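PDB 3QKI: glucose-6-phosphate isomerase from Plasmodium falciparum, which probably interconverts alpha-D-glucose 6-phosphate and beta-D-fructose 6-phosphate, an early step of glycolysis. Local coordinates for residues M21-T24 and N25-S28; H140-L143 and K144-K148; D151-N155 and G156-T160; F303-W306 and D307-G311. All coordinates share one frame; numbering follows the deposited sequence.

Contact 1: residues M21-T24 and N25-S28; sequences MEIT and NLKS
Leu-26 lies against the carbonyl of Ile-23, three residues earlier, with CB 3.4 Å from Ile-23 O and CG and CD1 almost as near. Its CD1 goes on to graze the root of the Ile-23 side chain, 4.2 Å from CB, and that is the apolar part of the contact. CG of Leu-26 stands anti to the carbonyl carbon (chi1 -63°), which turns the branch back along the Ile-23 main chain. The same carbonyl takes the N-H of Leu-26 in a bond of 3.0 Å between N and O; the donor stands well above the carbonyl plane, the geometry of a tight i to i+3 turn. One residue back the pattern repeats, Asn-25 N donating to Glu-22 O at 3.2 Å. There the Asn-25 side chain folds over the start of the turn, its ND2 lying 4.0 Å from Glu-22 CB in plain van der Waals contact. Beyond the turn, Ile-23 and Leu-26 both pack on Tyr-84 of helix 75-87, and Ile-23 also touches Phe-365 and His-369 of helix 356-371. Ser-28 OG is hydrogen-bonded to Glu-87. Two successive i to i+3 bonds over residues with helical backbone angles make a short 3-10 turn, and Leu-26, leaving those angles with psi near 142°, occupies the N-cap position of helix 27-39.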
ATOM      1  N   MET A  21     -34.405  11.336  12.419  0.50 27.70           N
ATOM      2  CA  MET A  21     -33.493  12.474  12.450  0.50 27.38           C
ATOM      3  C   MET A  21     -32.029  12.047  12.336  0.50 31.85           C
ATOM      4  O   MET A  21     -31.628  11.049  12.943  0.50 31.64           O
ATOM      5  CB  MET A  21     -33.719  13.317  13.714  0.50 29.53           C
ATOM      6  N   GLU A  22     -31.234  12.824  11.570  1.00 28.82           N
ATOM      7  CA  GLU A  22     -29.799  12.586  11.320  1.00 28.44           C
ATOM      8  C   GLU A  22     -28.904  13.022  12.483  1.00 29.39           C
ATOM      9  O   GLU A  22     -29.324  13.817  13.320  1.00 30.86           O
ATOM     10  CB  GLU A  22     -29.337  13.290  10.029  1.00 30.00           C
ATOM     11  CG  GLU A  22     -29.817  12.625   8.752  1.00 42.53           C
ATOM     12  CD  GLU A  22     -29.343  13.252   7.451  1.00 70.08           C
ATOM     13  OE1 GLU A  22     -28.211  13.789   7.417  1.00 62.57           O
ATOM     14  OE2 GLU A  22     -30.094  13.170   6.451  1.00 69.20           O
ATOM     15  N   ILE A  23     -27.657  12.525  12.519  1.00 22.49           N
ATOM     16  CA  ILE A  23     -26.682  12.883  13.563  1.00 20.94           C
ATOM     17  C   ILE A  23     -26.347  14.401  13.567  1.00 23.18           C
ATOM     18  O   ILE A  23     -26.076  14.995  14.619  1.00 21.31           O
ATOM     19  CB  ILE A  23     -25.401  12.006  13.477  1.00 22.96           C
ATOM     20  CG1 ILE A  23     -24.680  12.127  12.106  1.00 21.28           C
ATOM     21  CG2 ILE A  23     -25.712  10.570  13.866  1.00 25.14           C
ATOM     22  CD1 ILE A  23     -23.208  11.646  12.063  1.00 20.71           C
ATOM     23  N   THR A  24     -26.368  15.003  12.384  1.00 21.21           N
ATOM     24  CA  THR A  24     -26.054  16.416  12.164  1.00 21.88           C
ATOM     25  C   THR A  24     -27.024  17.358  12.885  1.00 26.24           C
ATOM     26  O   THR A  24     -26.691  18.517  13.072  1.00 24.59           O
ATOM     27  CB  THR A  24     -25.906  16.708  10.670  1.00 28.19           C
ATOM     28  OG1 THR A  24     -27.094  16.285  10.010  1.00 33.93           O
ATOM     29  CG2 THR A  24     -24.702  16.008  10.057  1.00 20.72           C
ATOM     30  N   ASN A  25     -28.209  16.843  13.302  1.00 23.73           N
ATOM     31  CA  ASN A  25     -29.245  17.578  14.034  1.00 22.82           C
ATOM     32  C   ASN A  25     -29.086  17.485  15.547  1.00 26.54           C
ATOM     33  O   ASN A  25     -29.723  18.264  16.251  1.00 27.54           O
ATOM     34  CB  ASN A  25     -30.647  17.154  13.587  1.00 26.23           C
ATOM     35  CG  ASN A  25     -30.944  17.584  12.172  1.00 74.14           C
ATOM     36  OD1 ASN A  25     -30.982  18.786  11.853  1.00 74.01           O
ATOM     37  ND2 ASN A  25     -31.118  16.608  11.281  1.00 70.56           N
ATOM     38  N   LEU A  26     -28.212  16.586  16.051  1.00 21.68           N
ATOM     39  CA  LEU A  26     -27.968  16.438  17.491  1.00 21.58           C
ATOM     40  C   LEU A  26     -27.354  17.707  18.084  1.00 25.42           C
ATOM     41  O   LEU A  26     -26.558  18.398  17.420  1.00 22.42           O
ATOM     42  CB  LEU A  26     -27.103  15.209  17.809  1.00 21.67           C
ATOM     43  CG  LEU A  26     -27.702  13.839  17.449  1.00 28.03           C
ATOM     44  CD1 LEU A  26     -26.645  12.780  17.446  1.00 28.91           C
ATOM     45  CD2 LEU A  26     -28.772  13.429  18.427  1.00 31.62           C
ATOM     46  N   LYS A  27     -27.781  18.036  19.318  1.00 23.30           N
ATOM     47  CA  LYS A  27     -27.345  19.232  20.047  1.00 21.84           C
ATOM     48  C   LYS A  27     -25.832  19.297  20.142  1.00 23.79           C
ATOM     49  O   LYS A  27     -25.256  20.326  19.785  1.00 22.40           O
ATOM     50  CB  LYS A  27     -27.998  19.307  21.443  1.00 22.73           C
ATOM     51  CG  LYS A  27     -27.638  20.568  22.223  1.00 38.82           C
ATOM     52  CD  LYS A  27     -27.885  20.419  23.713  1.00 46.10           C
ATOM     53  CE  LYS A  27     -27.822  21.741  24.430  1.00 55.71           C
ATOM     54  NZ  LYS A  27     -26.680  21.791  25.386  1.00 67.88           N
ATOM     55  N   SER A  28     -25.194  18.200  20.608  1.00 20.22           N
ATOM     56  CA  SER A  28     -23.742  18.096  20.751  1.00 19.55           C
ATOM     57  C   SER A  28     -22.985  18.181  19.414  1.00 23.26           C
ATOM     58  O   SER A  28     -21.859  18.680  19.415  1.00 21.40           O
ATOM     59  CB  SER A  28     -23.360  16.848  21.534  1.00 23.55           C
ATOM     60  OG  SER A  28     -23.904  15.722  20.874  1.00 33.93           O
TER

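Contact 2: residues H140-L143 and K144-K148; sequences HGVL and KKIEK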
ATOM      1  N   HIS A 140     -14.823 -22.802  21.305  1.00 15.57           N
ATOM      2  CA  HIS A 140     -13.826 -23.676  21.905  1.00 16.15           C
ATOM      3  C   HIS A 140     -13.672 -25.069  21.308  1.00 20.20           C
ATOM      4  O   HIS A 140     -12.578 -25.618  21.369  1.00 19.80           O
ATOM      5  CB  HIS A 140     -13.874 -23.642  23.424  1.00 16.79           C
ATOM      6  CG  HIS A 140     -13.385 -22.339  23.935  1.00 19.36           C
ATOM      7  ND1 HIS A 140     -12.034 -22.063  24.022  1.00 21.35           N
ATOM      8  CD2 HIS A 140     -14.079 -21.246  24.312  1.00 20.82           C
ATOM      9  CE1 HIS A 140     -11.947 -20.829  24.486  1.00 20.18           C
ATOM     10  NE2 HIS A 140     -13.155 -20.294  24.672  1.00 20.41           N
ATOM     11  N   GLY A 141     -14.740 -25.610  20.721  1.00 17.68           N
ATOM     12  CA  GLY A 141     -14.695 -26.894  20.028  1.00 16.98           C
ATOM     13  C   GLY A 141     -13.743 -26.776  18.848  1.00 21.60           C
ATOM     14  O   GLY A 141     -12.878 -27.633  18.650  1.00 21.11           O
ATOM     15  N   VAL A 142     -13.850 -25.665  18.098  1.00 18.56           N
ATOM     16  CA  VAL A 142     -12.966 -25.386  16.955  1.00 16.91           C
ATOM     17  C   VAL A 142     -11.534 -25.111  17.420  1.00 20.32           C
ATOM     18  O   VAL A 142     -10.609 -25.692  16.864  1.00 21.48           O
ATOM     19  CB  VAL A 142     -13.517 -24.273  16.029  1.00 20.75           C
ATOM     20  CG1 VAL A 142     -12.524 -23.923  14.924  1.00 20.65           C
ATOM     21  CG2 VAL A 142     -14.838 -24.688  15.430  1.00 20.24           C
ATOM     22  N   LEU A 143     -11.353 -24.262  18.457  1.00 14.80           N
ATOM     23  CA  LEU A 143     -10.031 -23.949  18.980  1.00 15.00           C
ATOM     24  C   LEU A 143      -9.278 -25.212  19.461  1.00 19.20           C
ATOM     25  O   LEU A 143      -8.098 -25.365  19.146  1.00 14.65           O
ATOM     26  CB  LEU A 143     -10.085 -22.852  20.074  1.00 14.41           C
ATOM     27  CG  LEU A 143     -10.396 -21.442  19.583  1.00 16.91           C
ATOM     28  CD1 LEU A 143     -10.533 -20.487  20.738  1.00 17.16           C
ATOM     29  CD2 LEU A 143      -9.314 -20.941  18.630  1.00 17.55           C
ATOM     30  N   LYS A 144      -9.996 -26.162  20.125  1.00 16.64           N
ATOM     31  CA  LYS A 144      -9.395 -27.422  20.579  1.00 15.87           C
ATOM     32  C   LYS A 144      -8.952 -28.266  19.370  1.00 18.53           C
ATOM     33  O   LYS A 144      -7.887 -28.871  19.407  1.00 18.32           O
ATOM     34  CB  LYS A 144     -10.386 -28.221  21.439  1.00 16.71           C
ATOM     35  CG  LYS A 144     -10.480 -27.682  22.860  1.00 26.20           C
ATOM     36  CD  LYS A 144     -11.765 -28.181  23.513  1.00 34.71           C
ATOM     37  CE  LYS A 144     -11.632 -28.510  24.977  1.00 56.60           C
ATOM     38  NZ  LYS A 144     -11.491 -27.293  25.817  1.00 76.43           N
ATOM     39  N   LYS A 145      -9.751 -28.259  18.300  1.00 14.35           N
ATOM     40  CA  LYS A 145      -9.461 -28.978  17.070  1.00 14.72           C
ATOM     41  C   LYS A 145      -8.193 -28.381  16.407  1.00 18.26           C
ATOM     42  O   LYS A 145      -7.350 -29.133  15.901  1.00 17.87           O
ATOM     43  CB  LYS A 145     -10.673 -28.888  16.125  1.00 18.31           C
ATOM     44  CG  LYS A 145     -10.579 -29.766  14.895  1.00 26.78           C
ATOM     45  CD  LYS A 145     -11.806 -29.603  14.044  1.00 30.10           C
ATOM     46  CE  LYS A 145     -11.647 -30.130  12.659  1.00 31.77           C
ATOM     47  NZ  LYS A 145     -11.513 -31.596  12.652  1.00 44.91           N
ATOM     48  N   ILE A 146      -8.066 -27.042  16.421  1.00 15.38           N
ATOM     49  CA  ILE A 146      -6.900 -26.332  15.841  1.00 14.63           C
ATOM     50  C   ILE A 146      -5.656 -26.634  16.666  1.00 17.59           C
ATOM     51  O   ILE A 146      -4.604 -26.941  16.086  1.00 18.20           O
ATOM     52  CB  ILE A 146      -7.138 -24.799  15.712  1.00 17.12           C
ATOM     53  CG1 ILE A 146      -8.234 -24.498  14.667  1.00 17.09           C
ATOM     54  CG2 ILE A 146      -5.813 -24.049  15.406  1.00 15.88           C
ATOM     55  CD1 ILE A 146      -8.778 -23.071  14.709  1.00 18.06           C
ATOM     56  N   GLU A 147      -5.769 -26.554  18.010  1.00 13.91           N
ATOM     57  CA  GLU A 147      -4.643 -26.831  18.907  1.00 13.89           C
ATOM     58  C   GLU A 147      -4.098 -28.220  18.602  1.00 21.46           C
ATOM     59  O   GLU A 147      -2.886 -28.340  18.379  1.00 22.55           O
ATOM     60  CB  GLU A 147      -5.093 -26.709  20.364  1.00 15.15           C
ATOM     61  CG  GLU A 147      -4.028 -27.068  21.375  1.00 21.25           C
ATOM     62  CD  GLU A 147      -4.434 -26.843  22.819  1.00 41.23           C
ATOM     63  OE1 GLU A 147      -3.519 -26.735  23.663  1.00 27.94           O
ATOM     64  OE2 GLU A 147      -5.652 -26.732  23.105  1.00 32.23           O
ATOM     65  N   LYS A 148      -4.999 -29.252  18.526  1.00 16.59           N
ATOM     66  CA  LYS A 148      -4.612 -30.627  18.247  1.00 16.77           C
ATOM     67  C   LYS A 148      -3.986 -30.778  16.862  1.00 18.84           C
ATOM     68  O   LYS A 148      -2.900 -31.340  16.752  1.00 18.98           O
ATOM     69  CB  LYS A 148      -5.779 -31.611  18.449  1.00 18.89           C
TER
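Four successive i to i+4 hydrogen bonds join 140-143 to 144-148, from Lys-144 N to His-140 O through Glu-147 N to Leu-143 O, so the segments are consecutive turns of the alpha-helix 135-154. The bond from Ile-146 N to Val-142 O is 2.9 Å long and runs nearly along the C=O axis. Beside it the two side chains cross obliquely, Val-142 CG1 meeting Ile-146 CD1 at 3.8 Å. Each torsion serves this meeting: CG1 of Val-142 is anti to its own N (chi1 175°) and leans toward the following turn, whereas CG1 of Ile-146 is anti to its carbonyl carbon (chi1 -67°) and leans back. Leu-143 CD2 only brushes the same methyl, at 4.5 Å. On another side of the helix the aliphatic part of Lys-144 lies along the carbonyl of His-140, its CG 3.3 Å from His-140 O, before the chain bends at its end. Partners beyond the helix sort these faces: on helix 318-328, Ser-318 receives Val-142 and Ile-146, and Ile-321 receives Leu-143. The chemistry is thus divided, with main-chain bonds and methyl packing holding the turns together, while His-140 NE2 and Lys-145 NZ are each satisfied by a main-chain carbonyl from another part of the chain, Ile-118 O and Asp-300 O respectively.

Contact 3: residues D151-N155 and G156-T160; sequences DDIRN and GVIKT
Ile-158 folds back over the last helical turn, its CB 4.0 Å from Ile-153 CD1. The CG2 branch comes closer to that same methyl, at 3.6 Å. The other branch goes to Asp-152: CG1 and then CD1 pass its CB, CD1 at 3.6 Å, and the tip also skirts OD2. With CG1 anti to the carbonyl carbon (chi1 -68°) and CG2 anti to the N, the fork straddles two neighbouring helix residues. Val-157 adds its CG1 against Asp-152 CG at 3.7 Å, an apolar methyl laid on a carboxylate carbon. The main chain fixes this return. Ile-158 N donates to Asp-152 O at 3.0 Å in an almost straight bond (170°), and two weak bonds run from Val-157 N to Asp-152 O and from Gly-156 N to Ile-153 O. A water donates to both Ile-153 O and Ile-158 O, bridging the helix end to the outgoing chain. Farther on, Ile-153 packs on Phe-166, and Arg-154 O accepts bonds from Lys-165 and Asn-216. Positive phi at Gly-156 (73°), with bonds back into the final turn, defines a Schellman motif ending helix 135-154 before strand 168-172.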
ATOM      1  N   ASP A 151      -0.589 -28.798  16.649  1.00 14.22           N
ATOM      2  CA  ASP A 151       0.408 -29.496  17.471  1.00 13.40           C
ATOM      3  C   ASP A 151       0.901 -30.720  16.700  1.00 20.02           C
ATOM      4  O   ASP A 151       2.105 -30.911  16.596  1.00 20.09           O
ATOM      5  CB  ASP A 151      -0.179 -29.951  18.825  1.00 14.86           C
ATOM      6  CG  ASP A 151      -0.219 -28.883  19.911  1.00 32.12           C
ATOM      7  OD1 ASP A 151       0.496 -27.857  19.773  1.00 31.60           O
ATOM      8  OD2 ASP A 151      -0.916 -29.098  20.927  1.00 39.82           O
ATOM      9  N   ASP A 152      -0.027 -31.476  16.083  1.00 15.94           N
ATOM     10  CA  ASP A 152       0.268 -32.680  15.309  1.00 15.13           C
ATOM     11  C   ASP A 152       1.091 -32.415  14.064  1.00 19.47           C
ATOM     12  O   ASP A 152       1.970 -33.210  13.741  1.00 19.81           O
ATOM     13  CB  ASP A 152      -1.004 -33.464  14.992  1.00 16.00           C
ATOM     14  CG  ASP A 152      -1.649 -34.230  16.160  1.00 27.60           C
ATOM     15  OD1 ASP A 152      -1.099 -34.189  17.285  1.00 27.69           O
ATOM     16  OD2 ASP A 152      -2.702 -34.855  15.944  1.00 31.12           O
ATOM     17  N   ILE A 153       0.824 -31.299  13.365  1.00 16.51           N
ATOM     18  CA  ILE A 153       1.606 -30.904  12.181  1.00 16.18           C
ATOM     19  C   ILE A 153       3.022 -30.542  12.623  1.00 18.87           C
ATOM     20  O   ILE A 153       3.986 -31.017  12.021  1.00 19.56           O
ATOM     21  CB  ILE A 153       0.933 -29.723  11.417  1.00 19.15           C
ATOM     22  CG1 ILE A 153      -0.364 -30.180  10.712  1.00 19.96           C
ATOM     23  CG2 ILE A 153       1.891 -28.999  10.458  1.00 21.10           C
ATOM     24  CD1 ILE A 153      -0.243 -30.932   9.379  1.00 20.31           C
ATOM     25  N   ARG A 154       3.133 -29.739  13.690  1.00 15.08           N
ATOM     26  CA  ARG A 154       4.402 -29.227  14.203  1.00 16.38           C
ATOM     27  C   ARG A 154       5.276 -30.265  14.879  1.00 23.43           C
ATOM     28  O   ARG A 154       6.501 -30.098  14.880  1.00 23.12           O
ATOM     29  CB  ARG A 154       4.185 -28.006  15.118  1.00 16.06           C
ATOM     30  CG  ARG A 154       3.556 -26.823  14.388  1.00 21.51           C
ATOM     31  CD  ARG A 154       3.120 -25.736  15.357  1.00 14.22           C
ATOM     32  NE  ARG A 154       4.235 -25.259  16.188  1.00 20.71           N
ATOM     33  CZ  ARG A 154       5.178 -24.419  15.773  1.00 21.18           C
ATOM     34  NH1 ARG A 154       5.150 -23.935  14.537  1.00 16.45           N
ATOM     35  NH2 ARG A 154       6.153 -24.052  16.590  1.00 12.62           N
ATOM     36  N   ASN A 155       4.666 -31.337  15.462  1.00 19.20           N
ATOM     37  CA  ASN A 155       5.412 -32.410  16.128  0.50 18.93           C
ATOM     38  C   ASN A 155       5.670 -33.576  15.174  1.00 22.08           C
ATOM     39  O   ASN A 155       6.269 -34.565  15.555  1.00 23.07           O
ATOM     40  CB  ASN A 155       4.675 -32.893  17.390  0.50 19.32           C
ATOM     41  CG  ASN A 155       4.705 -31.932  18.560  0.50 40.64           C
ATOM     42  OD1 ASN A 155       4.805 -30.706  18.400  0.50 32.41           O
ATOM     43  ND2 ASN A 155       4.552 -32.471  19.768  0.50 30.30           N
ATOM     44  N   GLY A 156       5.171 -33.464  13.950  1.00 19.21           N
ATOM     45  CA  GLY A 156       5.300 -34.518  12.961  1.00 19.55           C
ATOM     46  C   GLY A 156       4.419 -35.731  13.211  1.00 24.29           C
ATOM     47  O   GLY A 156       4.704 -36.796  12.666  1.00 25.40           O
ATOM     48  N   VAL A 157       3.334 -35.603  14.006  1.00 18.36           N
ATOM     49  CA  VAL A 157       2.359 -36.681  14.205  1.00 17.67           C
ATOM     50  C   VAL A 157       1.581 -36.819  12.885  1.00 23.21           C
ATOM     51  O   VAL A 157       1.409 -37.932  12.387  1.00 22.99           O
ATOM     52  CB  VAL A 157       1.451 -36.459  15.448  1.00 20.05           C
ATOM     53  CG1 VAL A 157       0.215 -37.358  15.420  1.00 20.30           C
ATOM     54  CG2 VAL A 157       2.230 -36.694  16.734  1.00 19.39           C
ATOM     55  N   ILE A 158       1.169 -35.672  12.297  1.00 19.84           N
ATOM     56  CA  ILE A 158       0.505 -35.606  10.996  1.00 19.74           C
ATOM     57  C   ILE A 158       1.587 -35.323   9.975  1.00 22.66           C
ATOM     58  O   ILE A 158       2.299 -34.321  10.095  1.00 22.69           O
ATOM     59  CB  ILE A 158      -0.689 -34.617  10.935  1.00 22.88           C
ATOM     60  CG1 ILE A 158      -1.852 -35.135  11.828  1.00 23.21           C
ATOM     61  CG2 ILE A 158      -1.159 -34.463   9.474  1.00 24.48           C
ATOM     62  CD1 ILE A 158      -3.003 -34.158  12.043  1.00 30.15           C
ATOM     63  N   LYS A 159       1.733 -36.212   8.997  1.00 19.77           N
ATOM     64  CA  LYS A 159       2.803 -36.109   8.005  1.00 20.15           C
ATOM     65  C   LYS A 159       2.289 -35.980   6.593  1.00 20.11           C
ATOM     66  O   LYS A 159       1.113 -36.191   6.340  1.00 18.41           O
ATOM     67  CB  LYS A 159       3.741 -37.344   8.107  1.00 24.52           C
ATOM     68  CG  LYS A 159       4.420 -37.531   9.477  1.00 39.22           C
ATOM     69  CD  LYS A 159       5.343 -38.750   9.492  1.00 45.22           C
ATOM     70  CE  LYS A 159       5.737 -39.253  10.867  1.00 52.99           C
ATOM     71  NZ  LYS A 159       4.592 -39.837  11.626  1.00 51.25           N
ATOM     72  N   THR A 160       3.202 -35.674   5.660  1.00 17.78           N
ATOM     73  CA  THR A 160       2.927 -35.539   4.231  1.00 17.80           C
ATOM     74  C   THR A 160       2.697 -36.944   3.662  1.00 23.76           C
ATOM     75  O   THR A 160       2.845 -37.931   4.395  1.00 21.84           O
ATOM     76  CB  THR A 160       4.130 -34.895   3.529  1.00 20.71           C
ATOM     77  OG1 THR A 160       5.232 -35.799   3.564  1.00 21.37           O
ATOM     78  CG2 THR A 160       4.529 -33.510   4.124  1.00 15.73           C
TER
HETATM   79  O   HOH W   1       4.122 -32.344   9.835  1.00 18.64           O

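Contact 4: residues F303-W306 and D307-G311; sequences FEFW and DWVGG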
ATOM      1  N   PHE A 303     -12.449 -26.857   9.193  1.00 15.96           N
ATOM      2  CA  PHE A 303     -12.512 -26.030  10.394  1.00 14.53           C
ATOM      3  C   PHE A 303     -13.616 -24.989  10.211  1.00 21.21           C
ATOM      4  O   PHE A 303     -13.647 -24.258   9.226  1.00 21.07           O
ATOM      5  CB  PHE A 303     -11.141 -25.407  10.663  1.00 15.14           C
ATOM      6  CG  PHE A 303     -10.075 -26.451  10.950  1.00 15.32           C
ATOM      7  CD1 PHE A 303      -9.459 -27.149   9.913  1.00 14.92           C
ATOM      8  CD2 PHE A 303      -9.738 -26.780  12.252  1.00 14.92           C
ATOM      9  CE1 PHE A 303      -8.483 -28.104  10.182  1.00 15.72           C
ATOM     10  CE2 PHE A 303      -8.770 -27.754  12.515  1.00 16.74           C
ATOM     11  CZ  PHE A 303      -8.154 -28.411  11.482  1.00 13.20           C
ATOM     12  N   GLU A 304     -14.567 -24.990  11.114  1.00 18.20           N
ATOM     13  CA  GLU A 304     -15.718 -24.125  10.991  1.00 18.74           C
ATOM     14  C   GLU A 304     -15.564 -22.728  11.601  1.00 19.30           C
ATOM     15  O   GLU A 304     -14.716 -22.472  12.455  1.00 17.26           O
ATOM     16  CB  GLU A 304     -17.002 -24.870  11.469  1.00 21.37           C
ATOM     17  CG  GLU A 304     -17.455 -24.589  12.888  1.00 35.38           C
ATOM     18  CD  GLU A 304     -18.474 -25.536  13.498  1.00 62.73           C
ATOM     19  OE1 GLU A 304     -19.634 -25.110  13.709  1.00 45.05           O
ATOM     20  OE2 GLU A 304     -18.083 -26.671  13.859  1.00 61.89           O
ATOM     21  N   PHE A 305     -16.384 -21.823  11.089  1.00 17.92           N
ATOM     22  CA  PHE A 305     -16.599 -20.467  11.568  1.00 17.32           C
ATOM     23  C   PHE A 305     -18.073 -20.125  11.350  1.00 21.08           C
ATOM     24  O   PHE A 305     -18.798 -20.957  10.809  1.00 16.65           O
ATOM     25  CB  PHE A 305     -15.554 -19.451  11.087  1.00 17.87           C
ATOM     26  CG  PHE A 305     -15.566 -19.020   9.644  1.00 18.01           C
ATOM     27  CD1 PHE A 305     -15.184 -19.899   8.637  1.00 19.63           C
ATOM     28  CD2 PHE A 305     -15.791 -17.694   9.306  1.00 18.91           C
ATOM     29  CE1 PHE A 305     -15.113 -19.479   7.314  1.00 20.34           C
ATOM     30  CE2 PHE A 305     -15.715 -17.271   7.981  1.00 21.26           C
ATOM     31  CZ  PHE A 305     -15.378 -18.167   6.990  1.00 19.70           C
ATOM     32  N   TRP A 306     -18.551 -19.012  11.890  1.00 21.54           N
ATOM     33  CA  TRP A 306     -19.987 -18.728  11.906  1.00 21.84           C
ATOM     34  C   TRP A 306     -20.400 -17.463  11.184  1.00 25.31           C
ATOM     35  O   TRP A 306     -19.566 -16.576  10.971  1.00 22.83           O
ATOM     36  CB  TRP A 306     -20.476 -18.775  13.368  1.00 20.38           C
ATOM     37  CG  TRP A 306     -20.054 -20.054  14.028  1.00 21.05           C
ATOM     38  CD1 TRP A 306     -20.676 -21.270  13.921  1.00 23.42           C
ATOM     39  CD2 TRP A 306     -18.782 -20.309  14.652  1.00 20.60           C
ATOM     40  NE1 TRP A 306     -19.891 -22.254  14.473  1.00 22.42           N
ATOM     41  CE2 TRP A 306     -18.723 -21.694  14.931  1.00 24.00           C
ATOM     42  CE3 TRP A 306     -17.677 -19.500  14.990  1.00 21.30           C
ATOM     43  CZ2 TRP A 306     -17.621 -22.283  15.573  1.00 23.54           C
ATOM     44  CZ3 TRP A 306     -16.598 -20.083  15.636  1.00 22.87           C
ATOM     45  CH2 TRP A 306     -16.577 -21.458  15.925  1.00 23.36           C
ATOM     46  N   ASP A 307     -21.689 -17.370  10.804  1.00 23.36           N
ATOM     47  CA  ASP A 307     -22.190 -16.203  10.073  1.00 24.23           C
ATOM     48  C   ASP A 307     -22.077 -14.872  10.833  1.00 23.17           C
ATOM     49  O   ASP A 307     -22.055 -13.828  10.194  1.00 21.76           O
ATOM     50  CB  ASP A 307     -23.591 -16.434   9.453  1.00 28.10           C
ATOM     51  CG  ASP A 307     -24.761 -16.484  10.416  1.00 55.20           C
ATOM     52  OD1 ASP A 307     -25.915 -16.641   9.939  1.00 61.30           O
ATOM     53  OD2 ASP A 307     -24.531 -16.386  11.654  1.00 60.39           O
ATOM     54  N   TRP A 308     -21.968 -14.922  12.182  1.00 17.29           N
ATOM     55  CA  TRP A 308     -21.788 -13.744  13.033  1.00 17.24           C
ATOM     56  C   TRP A 308     -20.314 -13.265  13.085  1.00 19.97           C
ATOM     57  O   TRP A 308     -19.984 -12.315  13.801  1.00 20.60           O
ATOM     58  CB  TRP A 308     -22.421 -13.912  14.426  1.00 16.35           C
ATOM     59  CG  TRP A 308     -22.234 -15.260  15.062  1.00 17.66           C
ATOM     60  CD1 TRP A 308     -23.182 -16.231  15.205  1.00 20.29           C
ATOM     61  CD2 TRP A 308     -21.057 -15.749  15.724  1.00 17.33           C
ATOM     62  NE1 TRP A 308     -22.661 -17.307  15.875  1.00 19.42           N
ATOM     63  CE2 TRP A 308     -21.366 -17.029  16.233  1.00 20.84           C
ATOM     64  CE3 TRP A 308     -19.764 -15.230  15.935  1.00 18.12           C
ATOM     65  CZ2 TRP A 308     -20.426 -17.807  16.917  1.00 19.37           C
ATOM     66  CZ3 TRP A 308     -18.844 -15.991  16.635  1.00 19.61           C
ATOM     67  CH2 TRP A 308     -19.175 -17.263  17.116  1.00 20.25           C
ATOM     68  N   VAL A 309     -19.441 -13.924  12.288  1.00 14.47           N
ATOM     69  CA  VAL A 309     -18.044 -13.557  12.087  1.00 12.31           C
ATOM     70  C   VAL A 309     -17.963 -12.899  10.701  1.00 15.56           C
ATOM     71  O   VAL A 309     -18.040 -13.593   9.693  1.00 15.82           O
ATOM     72  CB  VAL A 309     -17.046 -14.754  12.175  1.00 13.68           C
ATOM     73  CG1 VAL A 309     -15.609 -14.248  12.066  1.00 12.89           C
ATOM     74  CG2 VAL A 309     -17.231 -15.552  13.463  1.00 11.93           C
ATOM     75  N   GLY A 310     -17.792 -11.588  10.656  1.00 14.17           N
ATOM     76  CA  GLY A 310     -17.629 -10.888   9.378  1.00 14.17           C
ATOM     77  C   GLY A 310     -16.245 -11.165   8.822  1.00 15.79           C
ATOM     78  O   GLY A 310     -15.318 -11.303   9.607  1.00 14.75           O
ATOM     79  N   GLY A 311     -16.115 -11.303   7.503  1.00 12.83           N
ATOM     80  CA  GLY A 311     -14.841 -11.562   6.830  1.00 13.69           C
ATOM     81  C   GLY A 311     -13.692 -10.700   7.321  1.00 16.56           C
ATOM     82  O   GLY A 311     -12.661 -11.223   7.748  1.00 16.58           O
TER
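The indole of Trp-308 carries CB of Trp-306 on one face, a CH-pi contact with CB 3.7 Å from the centroid of the five-membered ring and 22° off its normal. The two indoles lie side by side, planes at 16°, but are slid so far that they barely overlap; their five- and six-membered ring centroids, of Trp-306 and Trp-308 respectively, are 5.0 Å apart. The closest atoms are Trp-306 CE3 and Trp-308 CH2, at 3.4 Å. Glu-304 O stands over one face of the Trp-306 ring, near its rim, and Val-309 CG2 reaches the edge. Val-309 CB likewise approaches the Phe-305 ring at its edge, 4.3 Å from CD2. Trp-308 CG sits between its own N and carbonyl carbon (chi1 41°), turning the indole back alongside Trp-306. On the pyrrole side of its indole, Trp-306 NE1 donates to Glu-304 OE1 at 3.0 Å, which helps to set the rotation of that ring. Trp-306 N, buried here, has no polar partner in the model. Phe-305 packs also on Lys-250, a fructose 6-phosphate-binding residue. Val-309 N donates to Trp-306 O at 3.0 Å, closing a type I beta turn in the loop beside the sugar-phosphate site.

How the contacts relate
All four contacts are local and follow in series, none nested or crossed. Contact 1 closes the N-terminal turn that leads into helix 27-39; its centre lies about 58 Å from that of contact 3, on opposite sides of the chain's centre. Contacts 2 and 3 share helix 135-154, the first within its body and the second at its C-terminal end, their centres about 15 Å apart. Contact 4 closes a turn after strand 302-303, the edge strand of the five-stranded parallel sheet. It touches contact 2 directly: Lys-145 and Ile-146 pack on Phe-303, and Val-142 on Glu-304 and Trp-306, joining helix 135-154 to that sheet's edge and the following loop.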